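Guanine deaminase (Escherichia coli, PDB 6OHB) catalyses the zinc-dependent hydrolytic deamination of guanine, producing xanthine and ammonia. Local coordinates at residues P253-D256 with D260-H263. Sequence-based numbering, arbitrary orientation.
Sequences PDHD and DVYH
H255 leans its imidazole against the first turn of helix 258-264, where D260 and V261 receive it from two directions. V261 CB lies over one face of the ring, and its CG2 methyl reaches the root of the side chain, 3.7 Å from H255 CB, the two side chains crossing at about a right angle. D260 instead meets the ring at its edge: OD2 sits near the ring plane, 3.8 Å from H255 CD2, with the carboxylate turned 53° from the imidazole. A flat imidazole suits this place because its face can take V261 while its edge meets the carboxylate. H255 CG stands anti to its carbonyl carbon (chi1 -66°), which swings the ring towards the helix while the backbone runs on to D256. There D256 N gives D260 OD2 a weak hydrogen bond, 3.4 Å long and fairly straight (162°). The loop joins helix 242-251 to helix 258-264 on the periphery of the amidohydrolase TIM barrel, turning back so that H255 and D256 lie against the helix that follows. An aspartate suits buried position 260 because its OD1 forms a salt bridge with R287 and a hydrogen bond with Q264; a compact, branched valine suits the place beneath a flat ring. Y252 also meets the H255 ring, at a steep angle. Cutting H255 back to an alanine would probably leave a gap beside Y252 and V261 and remove the edge that D260 OD2 meets.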
loop_
_atom_site.group_PDB
_atom_site.type_symbol
_atom_site.label_atom_id
_atom_site.label_comp_id
_atom_site.label_asym_id
_atom_site.label_seq_id
_atom_site.Cartn_x
_atom_site.Cartn_y
_atom_site.Cartn_z
ATOM N N PRO A 253 -38.128 4.355 7.433
ATOM C CA PRO A 253 -38.859 3.786 6.287
ATOM C C PRO A 253 -39.609 4.823 5.463
ATOM O O PRO A 253 -39.954 4.535 4.310
ATOM C CB PRO A 253 -39.823 2.789 6.944
ATOM C CG PRO A 253 -40.029 3.324 8.323
ATOM C CD PRO A 253 -38.732 3.972 8.724
ATOM N N ASP A 254 -39.868 6.013 6.004
ATOM C CA ASP A 254 -40.646 7.022 5.297
ATOM C C ASP A 254 -39.796 7.976 4.467
ATOM O O ASP A 254 -40.349 8.893 3.853
ATOM C CB ASP A 254 -41.493 7.826 6.287
ATOM C CG ASP A 254 -42.591 6.994 6.919
ATOM O OD1 ASP A 254 -43.157 6.127 6.217
ATOM O OD2 ASP A 254 -42.893 7.211 8.112
ATOM N N HIS A 255 -38.481 7.786 4.423
ATOM C CA HIS A 255 -37.608 8.592 3.583
ATOM C C HIS A 255 -37.215 7.794 2.343
ATOM O O HIS A 255 -37.218 6.560 2.354
ATOM C CB HIS A 255 -36.360 9.028 4.354
ATOM C CG HIS A 255 -36.643 9.966 5.489
ATOM N ND1 HIS A 255 -36.981 9.527 6.752
ATOM C CD2 HIS A 255 -36.626 11.320 5.555
ATOM C CE1 HIS A 255 -37.167 10.567 7.545
ATOM N NE2 HIS A 255 -36.956 11.667 6.844
ATOM N N ASP A 256 -36.878 8.507 1.272
ATOM C CA ASP A 256 -36.560 7.876 -0.013
ATOM C C ASP A 256 -35.089 7.471 -0.106
ATOM O O ASP A 256 -34.379 7.836 -1.043
ATOM C CB ASP A 256 -36.947 8.805 -1.161
ATOM C CG ASP A 256 -36.911 8.108 -2.520
ATOM O OD1 ASP A 256 -36.932 6.857 -2.555
ATOM O OD2 ASP A 256 -36.856 8.812 -3.554
ATOM N N ASP A 260 -31.603 10.855 1.457
ATOM C CA ASP A 260 -32.792 11.667 1.672
ATOM C C ASP A 260 -33.082 11.896 3.148
ATOM O O ASP A 260 -33.725 12.893 3.488
ATOM C CB ASP A 260 -34.007 11.036 0.995
ATOM C CG ASP A 260 -35.218 11.952 1.015
ATOM O OD1 ASP A 260 -35.269 12.889 0.187
ATOM O OD2 ASP A 260 -36.115 11.736 1.861
ATOM N N VAL A 261 -32.604 11.020 4.032
ATOM C CA VAL A 261 -32.733 11.287 5.463
ATOM C C VAL A 261 -31.975 12.557 5.827
ATOM O O VAL A 261 -32.493 13.427 6.537
ATOM C CB VAL A 261 -32.242 10.085 6.287
ATOM C CG1 VAL A 261 -32.485 10.335 7.771
ATOM C CG2 VAL A 261 -32.925 8.810 5.823
ATOM N N TYR A 262 -30.736 12.685 5.338
ATOM C CA TYR A 262 -29.958 13.888 5.606
ATOM C C TYR A 262 -30.561 15.096 4.907
ATOM O O TYR A 262 -30.599 16.194 5.474
ATOM C CB TYR A 262 -28.513 13.697 5.145
ATOM C CG TYR A 262 -27.760 12.603 5.854
ATOM C CD1 TYR A 262 -27.716 12.544 7.243
ATOM C CD2 TYR A 262 -27.088 11.627 5.133
ATOM C CE1 TYR A 262 -27.024 11.535 7.891
ATOM C CE2 TYR A 262 -26.393 10.617 5.769
ATOM C CZ TYR A 262 -26.363 10.574 7.145
ATOM O OH TYR A 262 -25.668 9.565 7.770
ATOM N N HIS A 263 -31.063 14.898 3.686
ATOM C CA HIS A 263 -31.601 16.005 2.899
ATOM C C HIS A 263 -32.852 16.597 3.538
ATOM O O HIS A 263 -33.002 17.824 3.587
ATOM C CB HIS A 263 -31.891 15.534 1.473
ATOM C CG HIS A 263 -32.411 16.608 0.569
ATOM N ND1 HIS A 263 -31.646 17.685 0.174
ATOM C CD2 HIS A 263 -33.616 16.766 -0.028
ATOM C CE1 HIS A 263 -32.359 18.461 -0.622
ATOM N NE2 HIS A 263 -33.558 17.926 -0.761
#